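Local atomic coordinates of cupin 2 conserved barrel domain protein (Desulfovibrio desulfuricans subsp. desulfuricans str. G20, PDB entry 2Q30), a protein that is of unknown function but folds as an RmlC-like cupin, a double-stranded beta-helix barrel, and assembles as a dimer in the crystal. Residues Lys7-Leu12 with Glu25-Ser30; Phe38-Gly43 with Met100-Thr105; Pro47-Asn52 with Thr90-Arg95; Ile59-Gly64 with Arg80-Val85. All coordinates share one frame; numbering follows the deposited sequence.

Contact 1 (Lys7-Leu12 with Glu25-Ser30); sequences KSHNLL and ELVHES
An N-terminal arm that pairs with the sheet of the second subunit here lays His9 over Val27, near the end of strand 23-29 in its own chain. The evidence is a CH-pi contact. Val27 CG1 stands 3.8 Å from the centroid of the His9 imidazole, only 13° off the ring normal, so the methyl sits over the middle of one ring face. The other branch is put to separate use: Val27 CG2 meets Leu11 CD2 at 4.0 Å. With CG1 anti to the backbone N (chi1 174°), the two methyls of Val27 divide between histidine and leucine. His9 CE1 also lies 3.6 Å from Val27 O.

The segments run roughly antiparallel, their axes 161° apart, yet the CA atoms of His9 and Val27 are 7.7 Å from each other and no clear hydrogen bond spans the gap. Residues Lys7-Asn10 instead form antiparallel pairs with a strand of the second subunit, which carries the sheet across the dimer interface. At the same point strand 23-29 has a classic beta bulge, Val27 and His28 both facing Ile35.

Lys7 bends at chi2 and chi4 and brings NZ to the edge of the His9 ring, in its plane, where it makes a weak hydrogen bond to NE2. It also lies near His28 ND1, but Lys7 has a second conformer, so both approaches are doubtful. His28 NE2 has a weak bond of its own to Glu56 of the second subunit, while Leu11 packs inward on Leu62 and Leu103.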
loop_
_atom_site.group_PDB
_atom_site.type_symbol
_atom_site.label_atom_id
_atom_site.label_comp_id
_atom_site.label_asym_id
_atom_site.label_seq_id
_atom_site.Cartn_x
_atom_site.Cartn_y
_atom_site.Cartn_z
ATOM N N LYS A 7 9.140 -7.299 -9.159
ATOM C CA LYS A 7 10.103 -7.253 -8.052
ATOM C C LYS A 7 9.425 -6.851 -6.754
ATOM O O LYS A 7 8.344 -6.259 -6.740
ATOM C CB LYS A 7 11.373 -6.408 -8.339
ATOM C CG LYS A 7 11.394 -4.925 -7.983
ATOM C CD LYS A 7 10.212 -4.144 -8.483
ATOM C CE LYS A 7 10.532 -2.665 -8.629
ATOM N NZ LYS A 7 9.358 -1.864 -8.312
ATOM N N SER A 8 10.061 -7.255 -5.659
ATOM C CA SER A 8 9.531 -6.998 -4.329
ATOM C C SER A 8 10.511 -6.165 -3.514
ATOM O O SER A 8 11.720 -6.212 -3.758
ATOM C CB SER A 8 9.226 -8.299 -3.599
ATOM O OG SER A 8 10.430 -8.885 -3.135
ATOM N N HIS A 9 9.977 -5.456 -2.521
ATOM C CA HIS A 9 10.757 -4.622 -1.617
ATOM C C HIS A 9 10.292 -4.901 -0.214
ATOM O O HIS A 9 9.121 -4.728 0.087
ATOM C CB HIS A 9 10.587 -3.137 -1.927
ATOM C CG HIS A 9 10.689 -2.803 -3.384
ATOM N ND1 HIS A 9 11.831 -2.272 -3.945
ATOM C CD2 HIS A 9 9.788 -2.913 -4.391
ATOM C CE1 HIS A 9 11.635 -2.086 -5.238
ATOM N NE2 HIS A 9 10.407 -2.470 -5.536
ATOM N N ASN A 10 11.203 -5.334 0.655
ATOM C CA ASN A 10 10.855 -5.642 2.027
ATOM C C ASN A 10 11.053 -4.337 2.750
ATOM O O ASN A 10 12.106 -4.083 3.291
ATOM C CB ASN A 10 11.716 -6.775 2.555
ATOM C CG ASN A 10 11.410 -8.077 1.875
ATOM O OD1 ASN A 10 10.354 -8.239 1.266
ATOM N ND2 ASN A 10 12.326 -9.010 1.970
ATOM N N LEU A 11 10.005 -3.526 2.747
ATOM C CA LEU A 11 10.092 -2.160 3.269
ATOM C C LEU A 11 10.298 -2.032 4.760
ATOM O O LEU A 11 10.689 -0.971 5.198
ATOM C CB LEU A 11 8.883 -1.346 2.849
ATOM C CG LEU A 11 8.624 -1.186 1.347
ATOM C CD1 LEU A 11 7.317 -0.445 1.145
ATOM C CD2 LEU A 11 9.775 -0.431 0.676
ATOM N N LEU A 12 10.020 -3.077 5.539
ATOM C CA LEU A 12 10.285 -3.051 6.998
ATOM C C LEU A 12 11.521 -3.837 7.457
ATOM O O LEU A 12 11.798 -3.946 8.670
ATOM C CB LEU A 12 9.044 -3.517 7.755
ATOM C CG LEU A 12 7.817 -2.634 7.528
ATOM C CD1 LEU A 12 6.641 -3.260 8.260
ATOM C CD2 LEU A 12 8.052 -1.188 8.021
ATOM N N GLU A 25 11.934 7.905 0.319
ATOM C CA GLU A 25 12.667 6.960 -0.557
ATOM C C GLU A 25 11.794 6.523 -1.716
ATOM O O GLU A 25 10.673 6.118 -1.507
ATOM C CB GLU A 25 13.155 5.737 0.234
ATOM C CG GLU A 25 14.198 6.056 1.300
ATOM C CD GLU A 25 14.370 4.972 2.384
ATOM O OE1 GLU A 25 15.501 4.466 2.550
ATOM O OE2 GLU A 25 13.389 4.662 3.098
ATOM N N LEU A 26 12.337 6.573 -2.925
ATOM C CA LEU A 26 11.628 6.156 -4.121
ATOM C C LEU A 26 11.634 4.646 -4.157
ATOM O O LEU A 26 12.692 4.043 -4.062
ATOM C CB LEU A 26 12.316 6.676 -5.381
ATOM C CG LEU A 26 11.616 6.382 -6.717
ATOM C CD1 LEU A 26 10.176 6.960 -6.738
ATOM C CD2 LEU A 26 12.457 6.971 -7.820
ATOM N N VAL A 27 10.452 4.051 -4.264
ATOM C CA VAL A 27 10.315 2.598 -4.314
ATOM C C VAL A 27 10.210 2.205 -5.772
ATOM O O VAL A 27 10.911 1.312 -6.226
ATOM C CB VAL A 27 9.120 2.117 -3.457
ATOM C CG1 VAL A 27 8.852 0.597 -3.597
ATOM C CG2 VAL A 27 9.366 2.515 -1.976
ATOM N N HIS A 28 9.334 2.876 -6.498
ATOM C CA HIS A 28 9.098 2.564 -7.901
ATOM C C HIS A 28 8.562 3.791 -8.637
ATOM O O HIS A 28 7.854 4.635 -8.049
ATOM C CB HIS A 28 8.086 1.413 -7.965
ATOM C CG HIS A 28 7.759 0.948 -9.341
ATOM N ND1 HIS A 28 8.557 0.066 -10.037
ATOM C CD2 HIS A 28 6.707 1.221 -10.142
ATOM C CE1 HIS A 28 8.010 -0.188 -11.211
ATOM N NE2 HIS A 28 6.891 0.506 -11.304
ATOM N N GLU A 29 8.937 3.903 -9.906
ATOM C CA GLU A 29 8.350 4.906 -10.751
ATOM C C GLU A 29 8.268 4.382 -12.191
ATOM O O GLU A 29 9.248 3.893 -12.737
ATOM C CB GLU A 29 9.122 6.218 -10.655
ATOM C CG GLU A 29 8.415 7.335 -11.385
ATOM C CD GLU A 29 9.010 8.715 -11.163
ATOM O OE1 GLU A 29 10.145 8.830 -10.618
ATOM O OE2 GLU A 29 8.325 9.685 -11.584
ATOM N N SER A 30 7.074 4.470 -12.765
ATOM C CA SER A 30 6.823 4.075 -14.159
ATOM C C SER A 30 5.778 5.021 -14.712
ATOM O O SER A 30 5.375 5.966 -14.055
ATOM C CB SER A 30 6.273 2.640 -14.180
ATOM O OG SER A 30 5.016 2.589 -13.522
#

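Contact 2 (Phe38-Gly43 with Met100-Thr105); sequences FTFKAG and MKVLVT
Phe38 and Phe40 stand on the same face of the sheet as Met100 and Val102, as the alternation of residues along a strand requires, and each ring turns its rim to a valine. Val104 CG2 lies at the edge of the Phe38 ring, near its plane, 3.6 Å from CE1. Val102 CG2 is in the plane of the Phe40 ring, 3.9 Å from CE2, and also packs on Phe38 CB, so one methyl touches both phenylalanines. A shared first torsion (chi1 -63° and -54°) sets CG beside the backbone N in both, and the two rings are swung the same way.

Met100, a selenomethionine, runs alongside Phe40 and points the same way. Its SE atom is 5.2 Å from the ring centroid and 45° off the normal, an oblique Met-aromatic contact; the terminal methyl is modelled too close to the ring for its place to be trusted. Beneath these side chains, strands 34-40 and 100-107 form antiparallel pairs at the centre of the larger sheet of the cupin barrel. Phe40 N gives a bond to Met100 O (2.7 Å) and Met100 N one to Phe40 O; Phe38 and Val102 exchange a second pair of bonds.

On the opposite face, the non-hydrogen-bonded pair Thr39 and Lys101 is polar. The lysine chain is fully extended and crosses the threonine side chain, its CD 3.4 Å from Thr39 OG1. A water donates to Thr39 OG1 (2.7 Å) and accepts from Lys101 NZ (2.8 Å), the latter also being bonded to Leu11 O.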
loop_
_atom_site.group_PDB
_atom_site.type_symbol
_atom_site.label_atom_id
_atom_site.label_comp_id
_atom_site.label_asym_id
_atom_site.label_seq_id
_atom_site.Cartn_x
_atom_site.Cartn_y
_atom_site.Cartn_z
ATOM N N PHE A 38 7.847 7.089 3.166
ATOM C CA PHE A 38 8.229 8.163 4.095
ATOM C C PHE A 38 8.422 7.513 5.453
ATOM O O PHE A 38 7.542 6.784 5.908
ATOM C CB PHE A 38 7.194 9.255 4.139
ATOM C CG PHE A 38 7.007 9.968 2.835
ATOM C CD1 PHE A 38 6.088 9.517 1.900
ATOM C CD2 PHE A 38 7.737 11.132 2.548
ATOM C CE1 PHE A 38 5.912 10.206 0.689
ATOM C CE2 PHE A 38 7.573 11.805 1.356
ATOM C CZ PHE A 38 6.652 11.359 0.427
ATOM N N THR A 39 9.603 7.696 6.046
ATOM C CA THR A 39 9.938 7.093 7.340
ATOM C C THR A 39 10.139 8.249 8.314
ATOM O O THR A 39 10.912 9.179 8.049
ATOM C CB THR A 39 11.170 6.210 7.274
ATOM O OG1 THR A 39 11.037 5.286 6.164
ATOM C CG2 THR A 39 11.344 5.457 8.597
ATOM N N PHE A 40 9.422 8.170 9.420
ATOM C CA PHE A 40 9.381 9.208 10.407
ATOM C C PHE A 40 9.797 8.714 11.761
ATOM O O PHE A 40 9.433 7.608 12.158
ATOM C CB PHE A 40 7.929 9.661 10.594
ATOM C CG PHE A 40 7.232 10.068 9.336
ATOM C CD1 PHE A 40 7.296 11.371 8.887
ATOM C CD2 PHE A 40 6.470 9.146 8.611
ATOM C CE1 PHE A 40 6.620 11.765 7.726
ATOM C CE2 PHE A 40 5.792 9.537 7.455
ATOM C CZ PHE A 40 5.868 10.855 7.026
ATOM N N LYS A 41 10.551 9.558 12.462
ATOM C CA LYS A 41 10.752 9.401 13.890
ATOM C C LYS A 41 9.486 10.013 14.475
ATOM O O LYS A 41 8.827 10.844 13.822
ATOM C CB LYS A 41 11.979 10.148 14.424
ATOM C CG LYS A 41 13.344 9.574 14.024
ATOM C CD LYS A 41 13.596 8.139 14.535
ATOM C CE LYS A 41 13.669 7.963 16.050
ATOM N NZ LYS A 41 13.735 6.487 16.399
ATOM N N ALA A 42 9.125 9.568 15.675
ATOM C CA ALA A 42 7.940 10.064 16.397
ATOM C C ALA A 42 7.964 11.595 16.448
ATOM O O ALA A 42 9.011 12.185 16.721
ATOM C CB ALA A 42 7.896 9.477 17.834
ATOM N N GLY A 43 6.839 12.220 16.112
ATOM C CA GLY A 43 6.728 13.679 16.091
ATOM C C GLY A 43 7.087 14.340 14.777
ATOM O O GLY A 43 6.808 15.520 14.608
HETATM N N MSE A 100 7.290 5.775 12.507
HETATM C CA MSE A 100 6.297 5.368 11.535
HETATM C C MSE A 100 6.838 5.313 10.133
HETATM O O MSE A 100 7.692 6.122 9.754
HETATM C CB MSE A 100 5.190 6.411 11.577
HETATM C CG MSE A 100 3.906 6.067 10.877
HETATM SE SE MSE A 100 2.865 7.687 10.682
HETATM C CE MSE A 100 3.561 8.299 9.084
ATOM N N LYS A 101 6.341 4.351 9.364
ATOM C CA LYS A 101 6.645 4.282 7.947
ATOM C C LYS A 101 5.344 4.129 7.172
ATOM O O LYS A 101 4.447 3.346 7.557
ATOM C CB LYS A 101 7.657 3.201 7.610
ATOM C CG LYS A 101 8.185 3.280 6.200
ATOM C CD LYS A 101 9.327 2.306 5.965
ATOM C CE LYS A 101 9.926 2.400 4.551
ATOM N NZ LYS A 101 11.172 1.546 4.445
ATOM N N VAL A 102 5.249 4.896 6.087
ATOM C CA VAL A 102 4.110 4.842 5.175
ATOM C C VAL A 102 4.574 4.652 3.742
ATOM O O VAL A 102 5.702 4.976 3.417
ATOM C CB VAL A 102 3.199 6.108 5.274
ATOM C CG1 VAL A 102 2.688 6.263 6.704
ATOM C CG2 VAL A 102 3.916 7.363 4.781
ATOM N N LEU A 103 3.678 4.115 2.915
ATOM C CA LEU A 103 3.912 3.912 1.493
ATOM C C LEU A 103 2.873 4.706 0.747
ATOM O O LEU A 103 1.691 4.584 1.021
ATOM C CB LEU A 103 3.775 2.438 1.129
ATOM C CG LEU A 103 4.237 2.085 -0.296
ATOM C CD1 LEU A 103 5.722 2.427 -0.520
ATOM C CD2 LEU A 103 3.994 0.587 -0.534
ATOM N N VAL A 104 3.323 5.499 -0.209
ATOM C CA VAL A 104 2.450 6.323 -1.005
ATOM C C VAL A 104 2.511 5.834 -2.430
ATOM O O VAL A 104 3.591 5.685 -2.943
ATOM C CB VAL A 104 2.889 7.808 -0.935
ATOM C CG1 VAL A 104 1.942 8.707 -1.804
ATOM C CG2 VAL A 104 2.922 8.261 0.509
ATOM N N THR A 105 1.348 5.600 -3.042
ATOM C CA THR A 105 1.190 5.216 -4.446
ATOM C C THR A 105 0.356 6.319 -5.092
ATOM O O THR A 105 -0.733 6.631 -4.614
ATOM C CB THR A 105 0.502 3.849 -4.623
ATOM O OG1 THR A 105 1.290 2.866 -3.930
ATOM C CG2 THR A 105 0.422 3.489 -6.124
HETATM O O HOH W 1 12.967 3.443 5.564
#

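Contact 3 (Pro47-Asn52 with Thr90-Arg95); sequences PVHSHN and TPHGVR
His92 turns its ring edge to the face of His49: the centroids are 4.4 Å apart and the planes meet at 61°, an edge-to-face pair with His92 CE1 over one face of His49. Both side chains place CG between the backbone N and the carbonyl carbon (chi1 69° for His49, 53° for His92), which folds each ring back over the strands.

Each ring is locked in rotation by its own segment. His49 ND1 donates to Pro47 O at 3.0 Å, with the acceptor in the ring plane, and His92 ND1 donates to Thr90 O at 2.7 Å, again in plane. With ND1 committed in both, the two NE2 atoms approach each other and are bridged by one water, 2.8 Å from His49 NE2 and 2.7 Å from His92 NE2. His49 O lies above the His92 ring, offset toward its rim.

The backbones bear this pairing. His49 and His92 are an antiparallel hydrogen-bonded pair, joined by His49 N to His92 O and the reverse bond, each 2.8 Å. Next to them Val48 CG1 rests on Pro91 CB at 3.5 Å, and Val48 comes over Gly93, which has no side chain to obstruct it. His92 also touches Leu57 of the facing sheet.

His49, at the end of its strand, and His51 in the loop after it fit the His-X-His of the first cupin motif, and His92 is placed as the histidine of the second would be. Metal-dependent cupins hold their metal with histidines from these two motifs inside the barrel; no metal is modelled between these rings, so a metal site can only be inferred.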
loop_
_atom_site.group_PDB
_atom_site.type_symbol
_atom_site.label_atom_id
_atom_site.label_comp_id
_atom_site.label_asym_id
_atom_site.label_seq_id
_atom_site.Cartn_x
_atom_site.Cartn_y
_atom_site.Cartn_z
ATOM N N PRO A 47 4.677 17.677 5.785
ATOM C CA PRO A 47 3.736 18.767 5.832
ATOM C C PRO A 47 2.607 18.659 4.811
ATOM O O PRO A 47 2.770 18.052 3.751
ATOM C CB PRO A 47 4.609 19.993 5.528
ATOM C CG PRO A 47 5.941 19.583 5.864
ATOM C CD PRO A 47 6.028 18.177 5.476
ATOM N N VAL A 48 1.478 19.256 5.149
ATOM C CA VAL A 48 0.334 19.253 4.256
ATOM C C VAL A 48 0.725 19.908 2.915
ATOM O O VAL A 48 1.398 20.953 2.877
ATOM C CB VAL A 48 -0.928 19.851 4.923
ATOM C CG1 VAL A 48 -2.050 20.045 3.925
ATOM C CG2 VAL A 48 -1.374 18.920 6.056
ATOM N N HIS A 49 0.400 19.216 1.827
ATOM C CA HIS A 49 0.654 19.735 0.494
ATOM C C HIS A 49 -0.290 19.085 -0.507
ATOM O O HIS A 49 -1.026 18.136 -0.199
ATOM C CB HIS A 49 2.110 19.433 0.086
ATOM C CG HIS A 49 2.376 17.979 -0.151
ATOM N ND1 HIS A 49 2.573 17.071 0.870
ATOM C CD2 HIS A 49 2.458 17.273 -1.301
ATOM C CE1 HIS A 49 2.763 15.872 0.353
ATOM N NE2 HIS A 49 2.687 15.967 -0.962
ATOM N N SER A 50 -0.214 19.601 -1.721
ATOM C CA SER A 50 -0.929 19.053 -2.871
ATOM C C SER A 50 -0.189 19.453 -4.129
ATOM O O SER A 50 0.667 20.335 -4.073
ATOM C CB SER A 50 -2.367 19.583 -2.918
ATOM O OG SER A 50 -2.419 20.988 -2.791
ATOM N N HIS A 51 -0.484 18.768 -5.233
ATOM C CA HIS A 51 0.007 19.146 -6.584
ATOM C C HIS A 51 -1.256 19.423 -7.371
ATOM O O HIS A 51 -2.135 18.564 -7.443
ATOM C CB HIS A 51 0.815 18.036 -7.260
ATOM C CG HIS A 51 2.133 17.778 -6.616
ATOM N ND1 HIS A 51 2.323 16.791 -5.672
ATOM C CD2 HIS A 51 3.325 18.409 -6.751
ATOM C CE1 HIS A 51 3.578 16.822 -5.257
ATOM N NE2 HIS A 51 4.208 17.791 -5.899
ATOM N N ASN A 52 -1.342 20.603 -7.969
ATOM C CA ASN A 52 -2.529 21.030 -8.715
ATOM C C ASN A 52 -2.633 20.308 -10.074
ATOM O O ASN A 52 -2.454 20.927 -11.141
ATOM C CB ASN A 52 -2.552 22.559 -8.847
ATOM N N THR A 90 -5.890 17.428 -3.498
ATOM C CA THR A 90 -6.452 17.645 -2.155
ATOM C C THR A 90 -5.326 17.709 -1.123
ATOM O O THR A 90 -4.525 16.774 -1.060
ATOM C CB THR A 90 -7.436 16.531 -1.792
ATOM O OG1 THR A 90 -8.538 16.607 -2.711
ATOM C CG2 THR A 90 -7.964 16.671 -0.355
ATOM N N PRO A 91 -5.256 18.803 -0.312
ATOM C CA PRO A 91 -4.190 18.929 0.682
ATOM C C PRO A 91 -4.094 17.716 1.572
ATOM O O PRO A 91 -5.092 17.314 2.164
ATOM C CB PRO A 91 -4.603 20.167 1.491
ATOM C CG PRO A 91 -5.351 20.960 0.563
ATOM C CD PRO A 91 -6.114 20.006 -0.288
ATOM N N HIS A 92 -2.910 17.113 1.609
ATOM C CA HIS A 92 -2.657 15.926 2.429
ATOM C C HIS A 92 -1.277 16.010 3.050
ATOM O O HIS A 92 -0.352 16.546 2.454
ATOM C CB HIS A 92 -2.741 14.654 1.589
ATOM C CG HIS A 92 -1.874 14.689 0.368
ATOM N ND1 HIS A 92 -2.300 15.244 -0.817
ATOM C CD2 HIS A 92 -0.603 14.274 0.159
ATOM C CE1 HIS A 92 -1.333 15.148 -1.712
ATOM N NE2 HIS A 92 -0.291 14.573 -1.140
ATOM N N GLY A 93 -1.160 15.419 4.227
ATOM C CA GLY A 93 0.077 15.385 4.973
ATOM C C GLY A 93 -0.004 14.254 5.936
ATOM O O GLY A 93 -1.083 13.617 6.088
ATOM N N VAL A 94 1.123 13.973 6.583
ATOM C CA VAL A 94 1.200 12.851 7.537
ATOM C C VAL A 94 1.993 13.296 8.750
ATOM O O VAL A 94 3.016 13.917 8.571
ATOM C CB VAL A 94 1.904 11.644 6.913
ATOM C CG1 VAL A 94 2.044 10.537 7.923
ATOM C CG2 VAL A 94 1.145 11.145 5.675
ATOM N N ARG A 95 1.503 12.981 9.952
ATOM C CA ARG A 95 2.170 13.289 11.206
ATOM C C ARG A 95 2.389 11.976 11.938
ATOM O O ARG A 95 1.461 11.195 12.072
ATOM C CB ARG A 95 1.297 14.222 12.019
ATOM C CG ARG A 95 1.993 14.861 13.190
ATOM C CD ARG A 95 1.060 15.874 13.821
ATOM N NE ARG A 95 0.894 17.007 12.930
ATOM C CZ ARG A 95 -0.226 17.694 12.692
ATOM N NH1 ARG A 95 -1.409 17.379 13.205
ATOM N NH2 ARG A 95 -0.159 18.695 11.845
HETATM O O HOH W 2 1.931 13.856 -2.587
#

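Contact 4 (Ile59-Gly64 with Arg80-Val85); sequences IVVLEG and RGAVLV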
loop_
_atom_site.group_PDB
_atom_site.type_symbol
_atom_site.label_atom_id
_atom_site.label_comp_id
_atom_site.label_asym_id
_atom_site.label_seq_id
_atom_site.Cartn_x
_atom_site.Cartn_y
_atom_site.Cartn_z
ATOM N N ILE A 59 -2.176 6.414 0.783
ATOM C CA ILE A 59 -1.110 6.394 1.776
ATOM C C ILE A 59 -1.425 5.232 2.702
ATOM O O ILE A 59 -2.451 5.267 3.371
ATOM C CB ILE A 59 -1.026 7.680 2.595
ATOM C CG1 ILE A 59 -0.858 8.893 1.681
ATOM C CG2 ILE A 59 0.107 7.556 3.631
ATOM C CD1 ILE A 59 -0.710 10.236 2.395
ATOM N N VAL A 60 -0.531 4.245 2.764
ATOM C CA VAL A 60 -0.724 3.061 3.595
ATOM C C VAL A 60 0.239 3.099 4.772
ATOM O O VAL A 60 1.428 3.247 4.571
ATOM C CB VAL A 60 -0.453 1.782 2.777
ATOM C CG1 VAL A 60 -0.782 0.537 3.645
ATOM C CG2 VAL A 60 -1.302 1.812 1.514
ATOM N N VAL A 61 -0.271 2.956 5.997
ATOM C CA VAL A 61 0.586 2.957 7.184
ATOM C C VAL A 61 1.105 1.522 7.341
ATOM O O VAL A 61 0.341 0.618 7.635
ATOM C CB VAL A 61 -0.132 3.414 8.479
ATOM C CG1 VAL A 61 0.850 3.464 9.624
ATOM C CG2 VAL A 61 -0.802 4.790 8.272
ATOM N N LEU A 62 2.403 1.354 7.146
ATOM C CA LEU A 62 3.068 0.054 7.243
ATOM C C LEU A 62 3.464 -0.299 8.648
ATOM O O LEU A 62 3.469 -1.463 9.007
ATOM C CB LEU A 62 4.350 0.066 6.432
ATOM C CG LEU A 62 4.262 0.462 4.971
ATOM C CD1 LEU A 62 5.681 0.550 4.421
ATOM C CD2 LEU A 62 3.405 -0.534 4.210
ATOM N N GLU A 63 3.914 0.698 9.394
ATOM C CA GLU A 63 4.385 0.480 10.751
ATOM C C GLU A 63 4.211 1.745 11.530
ATOM O O GLU A 63 4.361 2.853 10.976
ATOM C CB GLU A 63 5.851 0.016 10.717
ATOM C CG GLU A 63 6.599 -0.170 12.059
ATOM C CD GLU A 63 6.061 -1.254 12.985
ATOM O OE1 GLU A 63 4.983 -1.826 12.760
ATOM O OE2 GLU A 63 6.738 -1.523 14.000
ATOM N N GLY A 64 3.858 1.579 12.807
ATOM C CA GLY A 64 3.656 2.696 13.709
ATOM C C GLY A 64 2.296 3.317 13.574
ATOM O O GLY A 64 1.438 2.808 12.834
ATOM N N ARG A 80 -1.626 1.672 12.334
ATOM C CA ARG A 80 -0.928 0.763 11.428
ATOM C C ARG A 80 -1.958 0.069 10.552
ATOM O O ARG A 80 -3.015 -0.337 11.026
ATOM C CB ARG A 80 -0.103 -0.256 12.215
ATOM C CG ARG A 80 0.748 -1.184 11.341
ATOM C CD ARG A 80 1.596 -2.101 12.216
ATOM N NE ARG A 80 0.801 -3.034 13.012
ATOM C CZ ARG A 80 0.241 -4.181 12.590
ATOM N NH1 ARG A 80 0.343 -4.599 11.345
ATOM N NH2 ARG A 80 -0.460 -4.915 13.452
ATOM N N GLY A 81 -1.686 -0.018 9.264
ATOM C CA GLY A 81 -2.615 -0.632 8.347
ATOM C C GLY A 81 -3.711 0.280 7.818
ATOM O O GLY A 81 -4.518 -0.158 7.009
ATOM N N ALA A 82 -3.769 1.537 8.272
ATOM C CA ALA A 82 -4.747 2.493 7.771
ATOM C C ALA A 82 -4.305 2.938 6.403
ATOM O O ALA A 82 -3.101 2.986 6.118
ATOM C CB ALA A 82 -4.904 3.697 8.711
ATOM N N VAL A 83 -5.282 3.217 5.530
ATOM C CA VAL A 83 -5.016 3.711 4.183
ATOM C C VAL A 83 -5.859 4.942 3.939
ATOM O O VAL A 83 -7.043 4.916 4.217
ATOM C CB VAL A 83 -5.273 2.636 3.053
ATOM C CG1 VAL A 83 -6.644 2.092 3.092
ATOM C CG2 VAL A 83 -4.986 3.215 1.673
ATOM N N LEU A 84 -5.224 6.012 3.468
ATOM C CA LEU A 84 -5.891 7.250 3.091
ATOM C C LEU A 84 -5.924 7.225 1.583
ATOM O O LEU A 84 -4.914 6.884 1.007
ATOM C CB LEU A 84 -5.050 8.441 3.512
ATOM C CG LEU A 84 -5.526 9.842 3.103
ATOM C CD1 LEU A 84 -6.753 10.236 3.862
ATOM C CD2 LEU A 84 -4.370 10.804 3.359
ATOM N N VAL A 85 -7.066 7.556 0.965
ATOM C CA VAL A 85 -7.163 7.729 -0.482
ATOM C C VAL A 85 -7.640 9.160 -0.724
ATOM O O VAL A 85 -8.623 9.597 -0.135
ATOM C CB VAL A 85 -8.111 6.745 -1.188
ATOM C CG1 VAL A 85 -7.933 6.856 -2.766
ATOM C CG2 VAL A 85 -7.826 5.324 -0.755
HETATM O O HOH W 3 1.971 -3.658 8.951
#
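Gly81 N donates to Val61 O across 2.7 Å, N-H...O angle 152°, and begins a run of backbone bonds between the two segments. Val61 N reaches Ala82 O at 2.8 Å, and Ile59 and Leu84 bind each other through both N-H groups. Ile59 O is held twice, by Leu84 N and by a CA-H...O contact from Val83 CA at 3.1 Å.

Ile59 and Leu84 lie side by side with tips pointing the same way, CD1 to CD2 at 3.8 Å, on the face that packs against Phe68 within the barrel. Val60 CG2 and Val83 CG2 meet on the opposite face, 3.9 Å apart. Strands 56-63 and 82-87 are thus antiparallel neighbours at one side of the larger cupin sheet, which continues into the second subunit beyond residues 82-85. Leu62 and Glu63 make a classic beta bulge opposite Lys101.

Beyond the paired strands, Arg80, with CG anti to its N (chi1 -176°), stretches past Leu62 O before bending at chi3. A water in its guanidinium plane accepts from NH1 and donates to Leu62 O. Glu63 OE1 lies 4.4 Å from Arg80 NE, well out of the guanidinium plane, so within the chain only the charges are near. Glu63 OE1 instead pairs with Arg80 NH1 of the second subunit, and Arg80 NH1 with Glu63 OE1 of that subunit.

How the contacts relate
Contacts 2 and 4 share the larger sheet as neighbours, their centres 9 Å apart, with Leu103 O bound by Val60 N at 2.8 Å. Contact 1 reaches the same sheet through its edge strand 23-29, with segment 7-12 packed beside it: Leu11 CD1 meets Leu103 CD1 of contact 2 at 3.7 Å, and Leu12 packs on Glu63 of contact 4. All three reach the second subunit, whereas contact 3 lies in the smaller sheet, about 21 Å from contact 1 between centres. Val94 CG2 to Ile59 CD1, 3.9 Å, joins contacts 3 and 4 across the barrel interior. The histidines of contact 3, a possible metal site by analogy with other cupins, are not touched by the second subunit. Bound 1,2-ethanediol, probably from the crystallisation liquor, is about 3 Å from the side chains of Lys101 and Glu63.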